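Glycosylation Associate Protein 1 (Streptococcus agalactiae serotype V, PDB 6OYC) probably helps glycosylate and export serine-rich surface adhesins through the accessory Sec system, as the GT-B-like member of a Gap1-Gap2-Gap3 complex. Local coordinates at residues V323-S328 with F353-R358; I428-I433 with I450-T455. One frame throughout, in Å; residues are numbered along the deposited sequence.

Interaction 1. Residues V323-S328 with F353-R358. With SO4 (sulfate ion), chain K.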
ATOM      1  N   VAL A 323      -5.231  -4.596 -18.057  1.00 30.70           N
ATOM      2  CA  VAL A 323      -5.561  -5.310 -16.826  1.00 33.06           C
ATOM      3  C   VAL A 323      -6.596  -6.378 -17.142  1.00 35.85           C
ATOM      4  O   VAL A 323      -7.657  -6.073 -17.694  1.00 36.71           O
ATOM      5  CB  VAL A 323      -6.075  -4.335 -15.750  1.00 35.08           C
ATOM      6  CG1 VAL A 323      -6.568  -5.095 -14.488  1.00 31.71           C
ATOM      7  CG2 VAL A 323      -4.986  -3.335 -15.377  1.00 32.71           C
ATOM      8  N   VAL A 324      -6.300  -7.634 -16.788  1.00 35.72           N
ATOM      9  CA  VAL A 324      -7.214  -8.737 -17.097  1.00 34.82           C
ATOM     10  C   VAL A 324      -8.023  -9.221 -15.890  1.00 37.19           C
ATOM     11  O   VAL A 324      -8.990  -9.977 -16.075  1.00 39.52           O
ATOM     12  CB  VAL A 324      -6.456  -9.916 -17.746  1.00 38.99           C
ATOM     13  CG1 VAL A 324      -5.807  -9.462 -19.056  1.00 35.72           C
ATOM     14  CG2 VAL A 324      -5.414 -10.497 -16.771  1.00 36.58           C
ATOM     15  N   ASP A 325      -7.692  -8.780 -14.674  1.00 36.70           N
ATOM     16  CA  ASP A 325      -8.435  -9.174 -13.478  1.00 40.12           C
ATOM     17  C   ASP A 325      -9.916  -8.814 -13.571  1.00 40.37           C
ATOM     18  O   ASP A 325     -10.302  -7.782 -14.125  1.00 40.64           O
ATOM     19  CB  ASP A 325      -7.841  -8.505 -12.234  1.00 36.82           C
ATOM     20  CG  ASP A 325      -6.444  -8.986 -11.936  1.00 41.11           C
ATOM     21  OD1 ASP A 325      -6.167 -10.197 -12.109  1.00 51.18           O
ATOM     22  OD2 ASP A 325      -5.609  -8.150 -11.564  1.00 40.81           O
ATOM     23  N   ARG A 326     -10.739  -9.672 -12.975  1.00 40.98           N
ATOM     24  CA  ARG A 326     -12.193  -9.569 -12.894  1.00 41.96           C
ATOM     25  C   ARG A 326     -12.876  -9.681 -14.243  1.00 42.08           C
ATOM     26  O   ARG A 326     -14.090  -9.489 -14.319  1.00 48.35           O
ATOM     27  CB  ARG A 326     -12.658  -8.276 -12.220  1.00 40.26           C
ATOM     28  CG  ARG A 326     -12.018  -7.977 -10.886  1.00 41.90           C
ATOM     29  CD  ARG A 326     -12.459  -6.584 -10.460  1.00 41.99           C
ATOM     30  NE  ARG A 326     -11.920  -6.183  -9.169  1.00 42.41           N
ATOM     31  CZ  ARG A 326     -12.401  -6.599  -8.006  1.00 47.15           C
ATOM     32  NH1 ARG A 326     -13.440  -7.433  -7.977  1.00 46.16           N
ATOM     33  NH2 ARG A 326     -11.843  -6.179  -6.874  1.00 49.91           N
ATOM     34  N   LEU A 327     -12.140  -9.948 -15.316  1.00 39.91           N
ATOM     35  CA  LEU A 327     -12.764 -10.166 -16.613  1.00 38.72           C
ATOM     36  C   LEU A 327     -13.135 -11.633 -16.762  1.00 39.90           C
ATOM     37  O   LEU A 327     -12.344 -12.523 -16.428  1.00 39.55           O
ATOM     38  CB  LEU A 327     -11.838  -9.746 -17.753  1.00 38.33           C
ATOM     39  CG  LEU A 327     -11.484  -8.263 -17.786  1.00 39.71           C
ATOM     40  CD1 LEU A 327     -10.581  -7.958 -18.966  1.00 34.84           C
ATOM     41  CD2 LEU A 327     -12.747  -7.419 -17.812  1.00 38.23           C
ATOM     42  N   SER A 328     -14.351 -11.878 -17.246  1.00 38.75           N
ATOM     43  CA  SER A 328     -14.760 -13.240 -17.551  1.00 42.36           C
ATOM     44  C   SER A 328     -14.066 -13.728 -18.820  1.00 44.08           C
ATOM     45  O   SER A 328     -13.572 -12.939 -19.635  1.00 43.41           O
ATOM     46  CB  SER A 328     -16.271 -13.317 -17.742  1.00 41.64           C
ATOM     47  OG  SER A 328     -16.625 -12.612 -18.910  1.00 45.56           O
ATOM     48  N   PHE A 353      -0.458  -7.862 -20.949  1.00 35.62           N
ATOM     49  CA  PHE A 353      -1.526  -8.300 -20.059  1.00 37.73           C
ATOM     50  C   PHE A 353      -1.040  -8.302 -18.615  1.00 37.14           C
ATOM     51  O   PHE A 353       0.032  -8.834 -18.300  1.00 35.61           O
ATOM     52  CB  PHE A 353      -2.024  -9.686 -20.449  1.00 37.06           C
ATOM     53  CG  PHE A 353      -2.633  -9.733 -21.810  1.00 39.99           C
ATOM     54  CD1 PHE A 353      -3.794  -9.017 -22.082  1.00 39.42           C
ATOM     55  CD2 PHE A 353      -2.023 -10.452 -22.833  1.00 38.62           C
ATOM     56  CE1 PHE A 353      -4.355  -9.044 -23.343  1.00 38.20           C
ATOM     57  CE2 PHE A 353      -2.572 -10.482 -24.103  1.00 40.61           C
ATOM     58  CZ  PHE A 353      -3.742  -9.788 -24.363  1.00 39.83           C
ATOM     59  N   VAL A 354      -1.839  -7.708 -17.741  1.00 33.71           N
ATOM     60  CA  VAL A 354      -1.448  -7.434 -16.367  1.00 32.87           C
ATOM     61  C   VAL A 354      -2.437  -8.129 -15.443  1.00 36.35           C
ATOM     62  O   VAL A 354      -3.651  -7.908 -15.541  1.00 34.23           O
ATOM     63  CB  VAL A 354      -1.404  -5.924 -16.100  1.00 31.42           C
ATOM     64  CG1 VAL A 354      -1.056  -5.612 -14.612  1.00 33.88           C
ATOM     65  CG2 VAL A 354      -0.420  -5.280 -17.068  1.00 30.99           C
ATOM     66  N   SER A 355      -1.921  -8.981 -14.560  1.00 36.08           N
ATOM     67  CA  SER A 355      -2.720  -9.624 -13.526  1.00 33.40           C
ATOM     68  C   SER A 355      -2.153  -9.232 -12.171  1.00 37.68           C
ATOM     69  O   SER A 355      -0.964  -9.457 -11.899  1.00 33.99           O
ATOM     70  CB  SER A 355      -2.725 -11.144 -13.688  1.00 35.87           C
ATOM     71  OG  SER A 355      -3.246 -11.767 -12.531  1.00 41.87           O
ATOM     72  N   TYR A 356      -2.997  -8.645 -11.333  1.00 35.49           N
ATOM     73  CA  TYR A 356      -2.634  -8.313  -9.969  1.00 35.04           C
ATOM     74  C   TYR A 356      -3.000  -9.421  -8.981  1.00 36.37           C
ATOM     75  O   TYR A 356      -2.745  -9.270  -7.783  1.00 38.00           O
ATOM     76  CB  TYR A 356      -3.300  -6.996  -9.551  1.00 35.88           C
ATOM     77  CG  TYR A 356      -2.916  -5.763 -10.365  1.00 36.63           C
ATOM     78  CD1 TYR A 356      -1.580  -5.377 -10.508  1.00 30.54           C
ATOM     79  CD2 TYR A 356      -3.901  -4.963 -10.962  1.00 32.36           C
ATOM     80  CE1 TYR A 356      -1.239  -4.253 -11.240  1.00 30.63           C
ATOM     81  CE2 TYR A 356      -3.564  -3.820 -11.690  1.00 29.90           C
ATOM     82  CZ  TYR A 356      -2.232  -3.479 -11.829  1.00 31.45           C
ATOM     83  OH  TYR A 356      -1.890  -2.354 -12.546  1.00 33.33           O
ATOM     84  N   GLU A 357      -3.556 -10.536  -9.450  1.00 36.78           N
ATOM     85  CA  GLU A 357      -3.980 -11.601  -8.548  1.00 38.65           C
ATOM     86  C   GLU A 357      -2.766 -12.294  -7.942  1.00 38.27           C
ATOM     87  O   GLU A 357      -1.935 -12.849  -8.668  1.00 40.37           O
ATOM     88  CB  GLU A 357      -4.848 -12.617  -9.287  1.00 38.38           C
ATOM     89  CG  GLU A 357      -5.261 -13.781  -8.390  1.00 40.75           C
ATOM     90  CD  GLU A 357      -5.836 -13.310  -7.046  1.00 42.55           C
ATOM     91  OE1 GLU A 357      -6.686 -12.405  -7.030  1.00 42.09           O
ATOM     92  OE2 GLU A 357      -5.437 -13.840  -5.988  1.00 44.96           O
ATOM     93  N   ARG A 358      -2.672 -12.286  -6.612  1.00 40.27           N
ATOM     94  CA  ARG A 358      -1.513 -12.880  -5.950  1.00 39.49           C
ATOM     95  C   ARG A 358      -1.616 -14.402  -5.839  1.00 39.63           C
ATOM     96  O   ARG A 358      -0.584 -15.082  -5.780  1.00 37.99           O
ATOM     97  CB  ARG A 358      -1.317 -12.251  -4.569  1.00 34.13           C
ATOM     98  CG  ARG A 358      -2.389 -12.539  -3.561  1.00 40.15           C
ATOM     99  CD  ARG A 358      -2.035 -11.887  -2.225  1.00 38.79           C
ATOM    100  NE  ARG A 358      -3.138 -11.983  -1.284  1.00 43.74           N
ATOM    101  CZ  ARG A 358      -3.044 -11.802   0.032  1.00 44.54           C
ATOM    102  NH1 ARG A 358      -1.878 -11.503   0.597  1.00 44.91           N
ATOM    103  NH2 ARG A 358      -4.127 -11.924   0.787  1.00 44.94           N
TER
HETATM  104  S   SO4 K 608      -6.332  -9.809  -1.943  1.00 70.45           S
HETATM  105  O1  SO4 K 608      -5.542  -8.737  -2.543  1.00 58.04           O
HETATM  106  O2  SO4 K 608      -6.725  -9.442  -0.575  1.00 62.41           O
HETATM  107  O3  SO4 K 608      -5.538 -11.035  -1.974  1.00 57.22           O
HETATM  108  O4  SO4 K 608      -7.547 -10.024  -2.736  1.00 76.81           O
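The carboxylate of Asp-325 takes over where the strand pairing stops: its OD2 accepts a hydrogen bond from the backbone N of Tyr-356 at 2.7 Å, through the lone pair on the side of OD1. This happens at the C-terminal ends of the strands of a parallel, Rossmann-like sheet, just past the parallel bridge between Val-323 and Val-354. There the last backbone bond, Val-324 N to Val-354 O (2.9 Å), is nearly straight, with an N-H...O angle of 170°. Beyond it, Val-324 to Leu-327 form a type II turn leading into helix 329-344. With its CG anti to the carbonyl carbon (chi1 -66°), Asp-325 reaches across to residues 353-358, a short acid standing in for a strand carbonyl. Branched valines suit the buried strand ends. Val-324 places CG1 3.7 Å from CD1 of Phe-353, among leucines of helix 329-344. Arg-358 NE makes a weak bond to O3 of a sulfate (2.7 Å), an ion probably from the crystallisation liquor. The Tyr-356 ring carries Val-354 CG1 over one face, while its hydroxyl bonds to Thr-438 and Tyr-321. Val-323 CG2 crosses this side chain at about a right angle, 4.0 Å from CE2.

Interaction 2. Residues I428-I433 with I450-T455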
ATOM      1  N   ILE A 428      -5.548   0.091 -20.244  1.00 32.52           N
ATOM      2  CA  ILE A 428      -6.883  -0.464 -20.459  1.00 35.30           C
ATOM      3  C   ILE A 428      -7.290  -1.292 -19.242  1.00 33.70           C
ATOM      4  O   ILE A 428      -6.648  -2.302 -18.910  1.00 29.59           O
ATOM      5  CB  ILE A 428      -6.977  -1.308 -21.739  1.00 33.70           C
ATOM      6  CG1 ILE A 428      -6.760  -0.433 -22.975  1.00 35.82           C
ATOM      7  CG2 ILE A 428      -8.372  -1.913 -21.837  1.00 34.10           C
ATOM      8  CD1 ILE A 428      -6.974  -1.175 -24.287  1.00 33.14           C
ATOM      9  N   ASP A 429      -8.374  -0.879 -18.597  1.00 30.02           N
ATOM     10  CA  ASP A 429      -8.979  -1.652 -17.516  1.00 34.45           C
ATOM     11  C   ASP A 429     -10.486  -1.537 -17.719  1.00 36.22           C
ATOM     12  O   ASP A 429     -11.084  -0.501 -17.403  1.00 35.01           O
ATOM     13  CB  ASP A 429      -8.541  -1.133 -16.151  1.00 35.94           C
ATOM     14  CG  ASP A 429      -8.887  -2.087 -15.024  1.00 37.73           C
ATOM     15  OD1 ASP A 429      -9.695  -3.023 -15.253  1.00 36.01           O
ATOM     16  OD2 ASP A 429      -8.342  -1.890 -13.908  1.00 35.56           O
ATOM     17  N   ILE A 430     -11.091  -2.587 -18.271  1.00 35.45           N
ATOM     18  CA  ILE A 430     -12.465  -2.506 -18.753  1.00 39.84           C
ATOM     19  C   ILE A 430     -13.431  -3.301 -17.881  1.00 39.33           C
ATOM     20  O   ILE A 430     -14.611  -3.413 -18.223  1.00 38.67           O
ATOM     21  CB  ILE A 430     -12.581  -2.948 -20.221  1.00 38.19           C
ATOM     22  CG1 ILE A 430     -11.943  -4.324 -20.426  1.00 38.00           C
ATOM     23  CG2 ILE A 430     -11.975  -1.903 -21.157  1.00 39.08           C
ATOM     24  CD1 ILE A 430     -12.344  -4.971 -21.717  1.00 39.79           C
ATOM     25  N   SER A 431     -12.970  -3.844 -16.756  1.00 37.61           N
ATOM     26  CA  SER A 431     -13.874  -4.529 -15.847  1.00 35.09           C
ATOM     27  C   SER A 431     -14.797  -3.516 -15.176  1.00 33.47           C
ATOM     28  O   SER A 431     -14.590  -2.301 -15.254  1.00 34.89           O
ATOM     29  CB  SER A 431     -13.093  -5.326 -14.800  1.00 34.72           C
ATOM     30  OG  SER A 431     -12.830  -4.537 -13.650  1.00 38.92           O
ATOM     31  N   LYS A 432     -15.823  -4.023 -14.486  1.00 35.89           N
ATOM     32  CA  LYS A 432     -16.721  -3.114 -13.778  1.00 37.00           C
ATOM     33  C   LYS A 432     -16.125  -2.552 -12.503  1.00 36.12           C
ATOM     34  O   LYS A 432     -16.658  -1.569 -11.993  1.00 38.09           O
ATOM     35  CB  LYS A 432     -18.051  -3.785 -13.442  1.00 39.37           C
ATOM     36  CG  LYS A 432     -18.609  -4.655 -14.548  1.00 40.32           C
ATOM     37  CD  LYS A 432     -19.698  -5.561 -13.995  1.00 45.02           C
ATOM     38  CE  LYS A 432     -20.066  -6.611 -15.000  1.00 44.93           C
ATOM     39  NZ  LYS A 432     -21.210  -6.175 -15.824  1.00 54.72           N
ATOM     40  N   ILE A 433     -15.049  -3.141 -11.974  1.00 36.00           N
ATOM     41  CA  ILE A 433     -14.363  -2.602 -10.796  1.00 37.08           C
ATOM     42  C   ILE A 433     -12.889  -2.411 -11.135  1.00 36.43           C
ATOM     43  O   ILE A 433     -12.060  -3.276 -10.813  1.00 31.11           O
ATOM     44  CB  ILE A 433     -14.523  -3.518  -9.572  1.00 37.31           C
ATOM     45  CG1 ILE A 433     -15.966  -4.004  -9.446  1.00 37.62           C
ATOM     46  CG2 ILE A 433     -14.098  -2.785  -8.299  1.00 37.16           C
ATOM     47  CD1 ILE A 433     -16.153  -5.130  -8.444  1.00 37.64           C
ATOM     48  N   ILE A 450      -8.669   3.619 -20.655  1.00 30.99           N
ATOM     49  CA  ILE A 450      -9.922   3.171 -21.257  1.00 37.93           C
ATOM     50  C   ILE A 450     -10.680   2.334 -20.233  1.00 36.16           C
ATOM     51  O   ILE A 450     -10.190   1.287 -19.791  1.00 36.39           O
ATOM     52  CB  ILE A 450      -9.696   2.375 -22.553  1.00 37.54           C
ATOM     53  CG1 ILE A 450      -9.026   3.242 -23.622  1.00 35.14           C
ATOM     54  CG2 ILE A 450     -11.036   1.825 -23.058  1.00 38.48           C
ATOM     55  CD1 ILE A 450      -8.704   2.479 -24.901  1.00 36.42           C
ATOM     56  N   ASN A 451     -11.883   2.781 -19.880  1.00 35.49           N
ATOM     57  CA  ASN A 451     -12.773   2.104 -18.948  1.00 38.01           C
ATOM     58  C   ASN A 451     -14.113   1.835 -19.634  1.00 39.65           C
ATOM     59  O   ASN A 451     -14.427   2.415 -20.672  1.00 41.63           O
ATOM     60  CB  ASN A 451     -12.980   2.941 -17.668  1.00 33.39           C
ATOM     61  CG  ASN A 451     -11.661   3.417 -17.040  1.00 35.71           C
ATOM     62  OD1 ASN A 451     -11.474   4.604 -16.802  1.00 36.21           O
ATOM     63  ND2 ASN A 451     -10.742   2.485 -16.788  1.00 34.61           N
ATOM     64  N   THR A 452     -14.909   0.942 -19.053  1.00 39.01           N
ATOM     65  CA  THR A 452     -16.300   0.781 -19.463  1.00 38.92           C
ATOM     66  C   THR A 452     -17.275   1.481 -18.531  1.00 43.23           C
ATOM     67  O   THR A 452     -18.486   1.363 -18.725  1.00 47.58           O
ATOM     68  CB  THR A 452     -16.684  -0.699 -19.535  1.00 37.33           C
ATOM     69  OG1 THR A 452     -16.347  -1.336 -18.295  1.00 39.03           O
ATOM     70  CG2 THR A 452     -15.976  -1.374 -20.669  1.00 40.22           C
ATOM     71  N   ILE A 453     -16.789   2.174 -17.500  1.00 40.71           N
ATOM     72  CA  ILE A 453     -17.651   2.821 -16.523  1.00 43.39           C
ATOM     73  C   ILE A 453     -17.119   4.219 -16.259  1.00 47.75           C
ATOM     74  O   ILE A 453     -15.947   4.520 -16.498  1.00 46.51           O
ATOM     75  CB  ILE A 453     -17.726   2.036 -15.200  1.00 43.53           C
ATOM     76  CG1 ILE A 453     -16.423   2.227 -14.413  1.00 41.65           C
ATOM     77  CG2 ILE A 453     -17.959   0.562 -15.468  1.00 39.22           C
ATOM     78  CD1 ILE A 453     -16.363   1.448 -13.126  1.00 37.58           C
ATOM     79  N   LEU A 454     -18.002   5.077 -15.765  1.00 44.66           N
ATOM     80  CA  LEU A 454     -17.586   6.386 -15.305  1.00 47.69           C
ATOM     81  C   LEU A 454     -16.899   6.256 -13.955  1.00 49.26           C
ATOM     82  O   LEU A 454     -17.327   5.491 -13.086  1.00 51.94           O
ATOM     83  CB  LEU A 454     -18.784   7.332 -15.194  1.00 53.49           C
ATOM     84  CG  LEU A 454     -18.508   8.811 -14.875  1.00 61.57           C
ATOM     85  CD1 LEU A 454     -18.429   9.103 -13.353  1.00 59.65           C
ATOM     86  CD2 LEU A 454     -17.249   9.308 -15.613  1.00 63.55           C
ATOM     87  N   THR A 455     -15.827   7.016 -13.790  1.00 47.52           N
ATOM     88  CA  THR A 455     -15.050   7.063 -12.567  1.00 46.43           C
ATOM     89  C   THR A 455     -14.722   8.519 -12.312  1.00 46.67           C
ATOM     90  O   THR A 455     -14.795   9.355 -13.214  1.00 50.64           O
ATOM     91  CB  THR A 455     -13.749   6.236 -12.672  1.00 49.46           C
ATOM     92  OG1 THR A 455     -12.858   6.856 -13.614  1.00 47.69           O
ATOM     93  CG2 THR A 455     -14.044   4.798 -13.143  1.00 43.17           C
TER
HETATM   94  O   HOH W   1     -13.827   0.086 -16.419  1.00 38.19           O
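Ile-428 and Ile-450 form the tight end of this contact, lying side by side and pointing the same way, with CG1 of Ile-428 4.0 Å from CD1 of Ile-450. They are the bridged pair of two parallel strands in a Rossmann-like sheet, and beta-branched isoleucine suits both the extended backbone and the apolar face. Beside them Asp-429 N donates to Ile-450 O at 3.1 Å. The regular backbone pairing ends here, and side chains take over in the loops that follow the C-terminal strand ends. Asn-451 turns its amide so that ND2 meets Asp-429 O at 3.1 Å, in the carbonyl plane and on a lone pair, with an almost straight N-H...O angle of 173°. One residue on, the Thr-452 hydroxyl, set between its own backbone N and carbonyl carbon (chi1 52°), donates to Ile-430 O at 2.7 Å from above the carbonyl plane, while its methyl CG2 packs on CB of Ile-430.

A water bridges Thr-452 N to the carbonyls of Asp-429 and Ser-431, where direct backbone bonds are lacking. The backbones separate only by Lys-432 and Ile-453: the CB of exposed Lys-432 points away from 450-455, and its carbonyl O lies 3.2 Å from CD1 of Ile-453. On the face bearing Ile-428 and Ile-450, helix 473-481 packs through Leu-473, Ala-476 and Ile-477, and strand 318-323 flanks Ile-428 on its other edge.

Overall arrangement
Both contacts lie at the C-terminal ends of the strands of one six-stranded parallel sheet, their centres about 13 Å apart. Interaction 1 closes before interaction 2 opens along the chain. It joins strands 318-323 and 349-354, whereas interaction 2 joins 426-428 and 449-451. Strands 318-323 and 426-428 are neighbours in the middle of the sheet, so the contacts meet there: Val-323 N lies 2.8 Å from Ile-428 O, a probable hydrogen bond, and Leu-327 packs on Ser-431. The loops after strands 318-323 and 426-428 thus pack against each other, at the strand ends where GT-B relatives commonly place ligand sites, although no such role is established here.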